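Local coordinates for protein glucanase (Klebsiella pneumoniae, PDB 5GY3) that probably hydrolyses internal beta-1,4-glucosidic linkages in cellulose and related beta-glucans, as a glycoside hydrolase family 8 endoglucanase, at residues S57-K62 against W69-V74; N64-W69 against P135-F140; A35-V40 against D89-W94. All blocks are in the same frame, centred on the assembly; numbering follows the deposited sequence.

Contact 1 of 3, residues S57-K62 against W69-V74; sequences STLRDK and WRYNPV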
loop_
_atom_site.group_PDB
_atom_site.type_symbol
_atom_site.label_atom_id
_atom_site.label_comp_id
_atom_site.label_asym_id
_atom_site.label_seq_id
_atom_site.Cartn_x
_atom_site.Cartn_y
_atom_site.Cartn_z
ATOM N N SER A 57 12.536 -1.860 16.523
ATOM C CA SER A 57 13.501 -1.161 17.365
ATOM C C SER A 57 13.781 0.253 16.863
ATOM O O SER A 57 14.037 1.150 17.673
ATOM C CB SER A 57 14.800 -1.964 17.467
ATOM O OG SER A 57 15.384 -2.129 16.193
ATOM N N THR A 58 13.727 0.485 15.547
ATOM C CA THR A 58 14.117 1.789 15.017
ATOM C C THR A 58 12.945 2.749 14.855
ATOM O O THR A 58 13.072 3.938 15.173
ATOM C CB THR A 58 14.808 1.629 13.658
ATOM O OG1 THR A 58 15.817 0.617 13.755
ATOM C CG2 THR A 58 15.445 2.962 13.211
ATOM N N LEU A 59 11.806 2.267 14.364
ATOM C CA LEU A 59 10.743 3.162 13.920
ATOM C C LEU A 59 9.524 3.216 14.832
ATOM O O LEU A 59 8.634 4.037 14.581
ATOM C CB LEU A 59 10.301 2.782 12.501
ATOM C CG LEU A 59 11.369 2.921 11.418
ATOM C CD1 LEU A 59 10.801 2.509 10.058
ATOM C CD2 LEU A 59 11.934 4.348 11.370
ATOM N N ARG A 60 9.441 2.395 15.876
ATOM C CA ARG A 60 8.238 2.408 16.702
ATOM C C ARG A 60 8.022 3.781 17.331
ATOM O O ARG A 60 8.936 4.356 17.930
ATOM C CB ARG A 60 8.305 1.349 17.794
ATOM C CG ARG A 60 7.037 1.303 18.637
ATOM C CD ARG A 60 5.928 0.566 17.906
ATOM N NE ARG A 60 6.192 -0.872 17.933
ATOM C CZ ARG A 60 5.257 -1.817 17.873
ATOM N NH1 ARG A 60 3.972 -1.492 17.783
ATOM N NH2 ARG A 60 5.616 -3.094 17.913
ATOM N N ASP A 61 6.806 4.308 17.180
ATOM C CA ASP A 61 6.369 5.510 17.880
ATOM C C ASP A 61 5.700 5.073 19.179
ATOM O O ASP A 61 4.572 4.575 19.167
ATOM C CB ASP A 61 5.411 6.324 17.010
ATOM C CG ASP A 61 4.986 7.641 17.655
ATOM O OD1 ASP A 61 5.108 7.785 18.888
ATOM O OD2 ASP A 61 4.517 8.539 16.915
ATOM N N LYS A 62 6.393 5.263 20.306
ATOM C CA LYS A 62 5.895 4.736 21.572
ATOM C C LYS A 62 4.678 5.491 22.090
ATOM O O LYS A 62 3.979 4.980 22.972
ATOM C CB LYS A 62 7.004 4.767 22.622
ATOM C CG LYS A 62 8.178 3.839 22.327
ATOM C CD LYS A 62 7.941 2.456 22.887
ATOM C CE LYS A 62 9.164 1.566 22.669
ATOM N NZ LYS A 62 10.422 2.215 23.148
ATOM N N TRP A 69 7.424 6.992 9.726
ATOM C CA TRP A 69 7.260 6.377 8.413
ATOM C C TRP A 69 8.543 6.310 7.598
ATOM O O TRP A 69 8.637 5.458 6.718
ATOM C CB TRP A 69 6.187 7.103 7.594
ATOM C CG TRP A 69 6.642 8.405 6.980
ATOM C CD1 TRP A 69 6.776 9.606 7.612
ATOM C CD2 TRP A 69 7.001 8.630 5.605
ATOM N NE1 TRP A 69 7.197 10.571 6.716
ATOM C CE2 TRP A 69 7.345 9.994 5.481
ATOM C CE3 TRP A 69 7.066 7.810 4.468
ATOM C CZ2 TRP A 69 7.752 10.554 4.267
ATOM C CZ3 TRP A 69 7.470 8.369 3.264
ATOM C CH2 TRP A 69 7.803 9.728 3.174
ATOM N N ARG A 70 9.530 7.165 7.862
ATOM C CA ARG A 70 10.681 7.294 6.979
ATOM C C ARG A 70 11.982 7.316 7.772
ATOM O O ARG A 70 12.060 7.924 8.845
ATOM C CB ARG A 70 10.561 8.569 6.139
ATOM C CG ARG A 70 11.596 8.723 5.033
ATOM C CD ARG A 70 11.207 9.926 4.170
ATOM N NE ARG A 70 12.227 10.308 3.196
ATOM C CZ ARG A 70 13.262 11.092 3.481
ATOM N NH1 ARG A 70 13.425 11.551 4.716
ATOM N NH2 ARG A 70 14.140 11.408 2.535
ATOM N N TYR A 71 13.008 6.668 7.221
ATOM C CA TYR A 71 14.333 6.600 7.827
ATOM C C TYR A 71 15.360 7.019 6.786
ATOM O O TYR A 71 15.515 6.344 5.762
ATOM C CB TYR A 71 14.622 5.181 8.338
ATOM C CG TYR A 71 15.973 5.022 9.013
ATOM C CD1 TYR A 71 16.128 5.287 10.364
ATOM C CD2 TYR A 71 17.083 4.593 8.294
ATOM C CE1 TYR A 71 17.350 5.129 10.987
ATOM C CE2 TYR A 71 18.316 4.432 8.913
ATOM C CZ TYR A 71 18.439 4.704 10.257
ATOM O OH TYR A 71 19.659 4.548 10.877
ATOM N N ASN A 72 16.036 8.148 7.026
ATOM C CA ASN A 72 17.051 8.650 6.102
ATOM C C ASN A 72 18.432 8.477 6.728
ATOM O O ASN A 72 18.810 9.250 7.622
ATOM C CB ASN A 72 16.793 10.122 5.755
ATOM C CG ASN A 72 17.766 10.660 4.711
ATOM O OD1 ASN A 72 18.670 9.953 4.261
ATOM N ND2 ASN A 72 17.570 11.910 4.308
ATOM N N PRO A 73 19.228 7.496 6.285
ATOM C CA PRO A 73 20.481 7.182 6.996
ATOM C C PRO A 73 21.557 8.251 6.866
ATOM O O PRO A 73 22.493 8.257 7.674
ATOM C CB PRO A 73 20.926 5.863 6.351
ATOM C CG PRO A 73 20.340 5.907 4.978
ATOM C CD PRO A 73 19.017 6.617 5.116
ATOM N N VAL A 74 21.466 9.151 5.884
ATOM C CA VAL A 74 22.464 10.212 5.752
ATOM C C VAL A 74 22.049 11.492 6.459
ATOM O O VAL A 74 22.858 12.431 6.552
ATOM C CB VAL A 74 22.757 10.532 4.273
ATOM C CG1 VAL A 74 22.984 9.255 3.492
ATOM C CG2 VAL A 74 21.632 11.361 3.665
#
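Thr-58, in the last turn of helix 45-59, lays its methyl against the Tyr-71 ring: CG2 lies 3.6 Å from CE1, nearly as close to CD1, and comes in obliquely. The torsion divides the two branches of the threonine. Its chi1, measured to OG1, is -49°, which leaves CG2 anti to the backbone N; the methyl faces the tyrosine while OG1 turns back along the helix and bonds to the carbonyl O of Trp-54. A residue with one polar and one apolar branch suits this place, because the hydroxyl is satisfied within its own helix and the methyl remains for packing.

Leu-59 follows with its CD2 methyl 4.1 Å from CB of Tyr-71, reaching the root of the tyrosine where Thr-58 takes the ring. The two side chains cross at about a right angle, and CD2 also stands 4.4 Å from the carbonyl O of Arg-70. Tyr-71 belongs to strand 70-71, which pairs with 27-28 in a small antiparallel sheet; its backbone bonds to Ser-27. The helix end thus rests on this two-stranded sheet through apolar contact, with no hydrogen bond between the two segments. The Tyr-71 ring also meets Trp-54 edge-to-face, and Leu-59 is covered further by Trp-54 and Thr-29.

At Arg-60 the backbone leaves the helical conformation. Its guanidinium has two partners near the exit: NE in a salt bridge to Asp-56, NH1 bonded to the carbonyl O of Gly-65. Asp-61 then accepts from Ser-63 through OD1. On the facing segment, CB of Arg-70 sits 3.5 Å above the centre of the Trp-69 ring, whose NE1 bonds to Asp-81 OD2.

Contact 2 of 3, residues N64-W69 against P135-F140; sequences NGLFYW and PGVKGF
At an Asx turn, Asn-64 and Leu-66 meet Val-137, joining the loop after helix 45-59 to the one between strands 130-133 and 145-148. A single methyl carries the contact: Val-137 CG2 lies 3.9 Å from Leu-66 CD1 and equally far from Asn-64 ND2. The valine and asparagine side chains run past each other in opposite directions. Leu-66 is buried and also packs on Ser-118 and Thr-123, and the valine methyl adds an apolar partner at CD1.

The amide of Asn-64 is held by its other end. CG sits between the backbone N and carbonyl carbon (chi1 59°), which brings OD1 to the N of Leu-66 at 2.9 Å. The bond is fairly straight at 162°, though the donor is tilted 32° from the carbonyl plane. Gly-65, at the middle of the turn, has a positive phi, a backbone shape that suits glycine, which has no side chain to crowd the preceding carbonyl O. Within 135-140, Pro-135 CB covers one face of the Phe-140 ring, and Val-137 N bonds to Asn-84 OD1. Such loop-to-loop packing is consistent with the connections at one end of the (alpha/alpha)6 barrel of family 8 hydrolases.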
loop_
_atom_site.group_PDB
_atom_site.type_symbol
_atom_site.label_atom_id
_atom_site.label_comp_id
_atom_site.label_asym_id
_atom_site.label_seq_id
_atom_site.Cartn_x
_atom_site.Cartn_y
_atom_site.Cartn_z
ATOM N N ASN A 64 1.939 6.184 20.445
ATOM C CA ASN A 64 0.683 5.654 19.935
ATOM C C ASN A 64 0.786 4.240 19.382
ATOM O O ASN A 64 -0.226 3.712 18.923
ATOM C CB ASN A 64 0.090 6.597 18.859
ATOM C CG ASN A 64 1.015 6.815 17.672
ATOM O OD1 ASN A 64 1.901 6.004 17.386
ATOM N ND2 ASN A 64 0.799 7.915 16.957
ATOM N N GLY A 65 1.957 3.605 19.421
ATOM C CA GLY A 65 2.086 2.244 18.933
ATOM C C GLY A 65 2.246 2.095 17.435
ATOM O O GLY A 65 2.358 0.956 16.954
ATOM N N LEU A 66 2.264 3.195 16.677
ATOM C CA LEU A 66 2.458 3.131 15.238
ATOM C C LEU A 66 3.952 3.321 14.948
ATOM O O LEU A 66 4.791 3.102 15.825
ATOM C CB LEU A 66 1.544 4.149 14.554
ATOM C CG LEU A 66 0.047 3.879 14.786
ATOM C CD1 LEU A 66 -0.780 5.036 14.255
ATOM C CD2 LEU A 66 -0.334 2.580 14.089
ATOM N N PHE A 67 4.310 3.708 13.730
ATOM C CA PHE A 67 5.711 3.751 13.336
ATOM C C PHE A 67 6.014 5.052 12.608
ATOM O O PHE A 67 5.270 5.447 11.706
ATOM C CB PHE A 67 6.062 2.556 12.435
ATOM C CG PHE A 67 5.773 1.227 13.069
ATOM C CD1 PHE A 67 4.526 0.640 12.944
ATOM C CD2 PHE A 67 6.740 0.578 13.817
ATOM C CE1 PHE A 67 4.253 -0.585 13.554
ATOM C CE2 PHE A 67 6.480 -0.647 14.418
ATOM C CZ PHE A 67 5.233 -1.221 14.293
ATOM N N TYR A 68 7.120 5.704 12.980
ATOM C CA TYR A 68 7.669 6.768 12.141
ATOM C C TYR A 68 7.877 6.235 10.728
ATOM O O TYR A 68 8.427 5.147 10.542
ATOM C CB TYR A 68 8.997 7.264 12.721
ATOM C CG TYR A 68 8.913 7.647 14.181
ATOM C CD1 TYR A 68 7.948 8.539 14.630
ATOM C CD2 TYR A 68 9.797 7.116 15.110
ATOM C CE1 TYR A 68 7.871 8.899 15.962
ATOM C CE2 TYR A 68 9.723 7.465 16.449
ATOM C CZ TYR A 68 8.759 8.356 16.868
ATOM O OH TYR A 68 8.679 8.709 18.200
ATOM N N TRP A 69 7.424 6.992 9.726
ATOM C CA TRP A 69 7.260 6.377 8.413
ATOM C C TRP A 69 8.543 6.310 7.598
ATOM O O TRP A 69 8.637 5.458 6.718
ATOM C CB TRP A 69 6.187 7.103 7.594
ATOM C CG TRP A 69 6.642 8.405 6.980
ATOM C CD1 TRP A 69 6.776 9.606 7.612
ATOM C CD2 TRP A 69 7.001 8.630 5.605
ATOM N NE1 TRP A 69 7.197 10.571 6.716
ATOM C CE2 TRP A 69 7.345 9.994 5.481
ATOM C CE3 TRP A 69 7.066 7.810 4.468
ATOM C CZ2 TRP A 69 7.752 10.554 4.267
ATOM C CZ3 TRP A 69 7.470 8.369 3.264
ATOM C CH2 TRP A 69 7.803 9.728 3.174
ATOM N N PRO A 135 -4.343 9.253 6.223
ATOM C CA PRO A 135 -3.006 8.808 5.776
ATOM C C PRO A 135 -1.960 8.841 6.877
ATOM O O PRO A 135 -0.925 8.177 6.744
ATOM C CB PRO A 135 -2.651 9.804 4.663
ATOM C CG PRO A 135 -3.975 10.353 4.192
ATOM C CD PRO A 135 -4.843 10.386 5.425
ATOM N N GLY A 136 -2.185 9.633 7.921
ATOM C CA GLY A 136 -1.297 9.713 9.067
ATOM C C GLY A 136 -2.027 10.400 10.198
ATOM O O GLY A 136 -3.052 11.055 9.984
ATOM N N VAL A 137 -1.501 10.225 11.415
ATOM C CA VAL A 137 -2.183 10.766 12.592
ATOM C C VAL A 137 -2.268 12.287 12.520
ATOM O O VAL A 137 -3.284 12.883 12.905
ATOM C CB VAL A 137 -1.490 10.302 13.887
ATOM C CG1 VAL A 137 -2.082 11.028 15.096
ATOM C CG2 VAL A 137 -1.637 8.799 14.066
ATOM N N LYS A 138 -1.222 12.941 12.017
ATOM C CA LYS A 138 -1.211 14.398 11.920
ATOM C C LYS A 138 -1.064 14.848 10.473
ATOM O O LYS A 138 -0.463 14.156 9.649
ATOM C CB LYS A 138 -0.067 15.023 12.733
ATOM C CG LYS A 138 -0.211 14.868 14.238
ATOM C CD LYS A 138 0.793 15.735 14.993
ATOM C CE LYS A 138 2.012 16.086 14.153
ATOM N NZ LYS A 138 2.925 14.936 13.921
ATOM N N GLY A 139 -1.602 16.034 10.179
ATOM C CA GLY A 139 -1.330 16.717 8.934
ATOM C C GLY A 139 -2.376 16.551 7.852
ATOM O O GLY A 139 -2.302 17.260 6.836
ATOM N N PHE A 140 -3.344 15.650 8.033
ATOM C CA PHE A 140 -4.319 15.370 6.987
ATOM C C PHE A 140 -5.739 15.727 7.377
ATOM O O PHE A 140 -6.643 15.601 6.540
ATOM C CB PHE A 140 -4.245 13.893 6.584
ATOM C CG PHE A 140 -2.899 13.502 6.080
ATOM C CD1 PHE A 140 -2.533 13.797 4.770
ATOM C CD2 PHE A 140 -1.981 12.901 6.921
ATOM C CE1 PHE A 140 -1.268 13.461 4.292
ATOM C CE2 PHE A 140 -0.710 12.562 6.458
ATOM C CZ PHE A 140 -0.354 12.849 5.148
#

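Contact 3 of 3, residues A35-V40 against D89-W94; sequences AMLLAV and DTLIAW
Two parallel helices, 29-41 and 86-103, pack in the buried interior, with Leu-37 of one fitted against Leu-91 and Trp-94 of the other. The short segments approach to 8.9 Å between axes and cross at 21°, so the helices run nearly alongside, with large apolar side chains between them.

Leu-37 uses both methyls. CD1 lies 3.8 Å from Leu-91 CD2 and touches the Trp-94 ring at CE3, bridging two residues one helical turn apart. CD2 rests over one face of the indole, 4.3 Å from the centroid of the six-membered ring and 26° off its normal, a CH-pi contact displaced toward the rim. With CG anti to the backbone N (chi1 -172°) the indole swings out beside the helix, and its second torsion turns the face to Leu-37. The ring also reaches Pro-156, Ala-157 and Ala-160 of helix 155-164, whose small alanines suit close packing by an indole.

A bend at the last torsion of Met-36 turns CE toward Ile-92, and the methyl meets both its CG2 and carbonyl O at 4.0 Å. Although the CB of Ile-92 points away from the first helix, its CG2 branch lies beside its own carbonyl carbon, and a flexible methionine can follow that contour. Phe-48 and Trp-52 of helix 45-59 extend the apolar layer around Met-36 and Ile-92. Asp-87, the predicted active-site residue, lies on helix 86-103, its side chain about 5 Å from that of Leu-91. Neighbouring parallel helices of this kind are consistent with the inner ring of an (alpha/alpha)6 barrel, the fold of family 8.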
loop_
_atom_site.group_PDB
_atom_site.type_symbol
_atom_site.label_atom_id
_atom_site.label_comp_id
_atom_site.label_asym_id
_atom_site.label_seq_id
_atom_site.Cartn_x
_atom_site.Cartn_y
_atom_site.Cartn_z
ATOM N N ALA A 35 8.290 -5.886 2.373
ATOM C CA ALA A 35 9.293 -6.939 2.465
ATOM C C ALA A 35 8.903 -7.984 3.501
ATOM O O ALA A 35 9.149 -9.179 3.304
ATOM C CB ALA A 35 10.651 -6.337 2.804
ATOM N N MET A 36 8.313 -7.555 4.618
ATOM C CA MET A 36 7.845 -8.531 5.602
ATOM C C MET A 36 6.779 -9.449 5.012
ATOM O O MET A 36 6.788 -10.659 5.265
ATOM C CB MET A 36 7.314 -7.822 6.846
ATOM C CG MET A 36 8.402 -7.233 7.724
ATOM S SD MET A 36 7.805 -6.108 8.999
ATOM C CE MET A 36 6.821 -7.199 10.038
ATOM N N LEU A 37 5.849 -8.895 4.227
ATOM C CA LEU A 37 4.867 -9.726 3.529
ATOM C C LEU A 37 5.550 -10.730 2.612
ATOM O O LEU A 37 5.195 -11.915 2.587
ATOM C CB LEU A 37 3.910 -8.852 2.710
ATOM C CG LEU A 37 2.805 -8.100 3.444
ATOM C CD1 LEU A 37 2.144 -7.080 2.496
ATOM C CD2 LEU A 37 1.769 -9.083 3.974
ATOM N N LEU A 38 6.520 -10.260 1.827
ATOM C CA LEU A 38 7.202 -11.148 0.893
ATOM C C LEU A 38 8.076 -12.168 1.618
ATOM O O LEU A 38 8.251 -13.290 1.126
ATOM C CB LEU A 38 8.022 -10.323 -0.105
ATOM C CG LEU A 38 7.220 -9.400 -1.042
ATOM C CD1 LEU A 38 8.150 -8.562 -1.898
ATOM C CD2 LEU A 38 6.265 -10.187 -1.927
ATOM N N ALA A 39 8.622 -11.812 2.782
ATOM C CA ALA A 39 9.387 -12.793 3.550
ATOM C C ALA A 39 8.496 -13.940 4.018
ATOM O O ALA A 39 8.897 -15.106 3.955
ATOM C CB ALA A 39 10.079 -12.121 4.735
ATOM N N VAL A 40 7.273 -13.636 4.463
ATOM C CA VAL A 40 6.335 -14.704 4.824
ATOM C C VAL A 40 6.020 -15.561 3.606
ATOM O O VAL A 40 6.040 -16.799 3.666
ATOM C CB VAL A 40 5.042 -14.118 5.420
ATOM C CG1 VAL A 40 4.063 -15.249 5.738
ATOM C CG2 VAL A 40 5.337 -13.280 6.646
ATOM N N ASP A 89 2.006 1.172 8.378
ATOM C CA ASP A 89 1.589 0.511 9.617
ATOM C C ASP A 89 0.702 -0.691 9.323
ATOM O O ASP A 89 0.820 -1.739 9.970
ATOM C CB ASP A 89 0.798 1.457 10.528
ATOM C CG ASP A 89 1.503 2.776 10.820
ATOM O OD1 ASP A 89 2.731 2.799 11.047
ATOM O OD2 ASP A 89 0.785 3.798 10.865
ATOM N N THR A 90 -0.231 -0.530 8.385
ATOM C CA THR A 90 -1.142 -1.613 8.031
ATOM C C THR A 90 -0.387 -2.804 7.456
ATOM O O THR A 90 -0.655 -3.959 7.818
ATOM C CB THR A 90 -2.169 -1.096 7.016
ATOM O OG1 THR A 90 -2.978 -0.079 7.619
ATOM C CG2 THR A 90 -3.047 -2.214 6.499
ATOM N N LEU A 91 0.542 -2.540 6.529
ATOM C CA LEU A 91 1.280 -3.619 5.880
ATOM C C LEU A 91 2.095 -4.406 6.891
ATOM O O LEU A 91 2.162 -5.644 6.823
ATOM C CB LEU A 91 2.199 -3.039 4.806
ATOM C CG LEU A 91 1.469 -2.429 3.608
ATOM C CD1 LEU A 91 2.419 -1.538 2.821
ATOM C CD2 LEU A 91 0.899 -3.531 2.735
ATOM N N ILE A 92 2.722 -3.696 7.833
ATOM C CA ILE A 92 3.488 -4.338 8.900
ATOM C C ILE A 92 2.579 -5.220 9.749
ATOM O O ILE A 92 2.904 -6.379 10.035
ATOM C CB ILE A 92 4.208 -3.276 9.753
ATOM C CG1 ILE A 92 5.327 -2.599 8.942
ATOM C CG2 ILE A 92 4.750 -3.901 11.044
ATOM C CD1 ILE A 92 5.817 -1.229 9.516
ATOM N N ALA A 93 1.429 -4.683 10.175
ATOM C CA ALA A 93 0.525 -5.469 11.011
ATOM C C ALA A 93 -0.017 -6.670 10.250
ATOM O O ALA A 93 -0.241 -7.739 10.832
ATOM C CB ALA A 93 -0.628 -4.599 11.520
ATOM N N TRP A 94 -0.277 -6.492 8.957
ATOM C CA TRP A 94 -0.781 -7.580 8.126
ATOM C C TRP A 94 0.273 -8.665 7.958
ATOM O O TRP A 94 -0.028 -9.860 8.082
ATOM C CB TRP A 94 -1.201 -7.009 6.767
ATOM C CG TRP A 94 -1.911 -7.954 5.868
ATOM C CD1 TRP A 94 -2.617 -9.076 6.220
ATOM C CD2 TRP A 94 -2.005 -7.846 4.450
ATOM N NE1 TRP A 94 -3.146 -9.671 5.097
ATOM C CE2 TRP A 94 -2.786 -8.931 3.999
ATOM C CE3 TRP A 94 -1.509 -6.931 3.512
ATOM C CZ2 TRP A 94 -3.064 -9.136 2.649
ATOM C CZ3 TRP A 94 -1.806 -7.129 2.170
ATOM C CH2 TRP A 94 -2.583 -8.217 1.756
#

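In the fold
Contacts 1 and 2 lie with centres about 12 Å apart and alternate along the chain, sharing Trp-69. The loop after helix 45-59 doubles back between them: Leu-59 O probably bonds to Tyr-68 N (2.8 Å), and Asp-61 N to Leu-66 O (2.7 Å). Contact 3 is deeper, its centre about 10 Å from that of the chain. Both segments of contact 1 fall between 35-40 and 89-94, while contact 2 alternates with contact 3. Leu-66 packs on Asp-89 and Phe-67 on Ile-92, and Phe-67 N makes a weak hydrogen bond to Asp-89 OD1. The helical core thus meets its loops beside the helix that carries the predicted active-site residue, Asp-87.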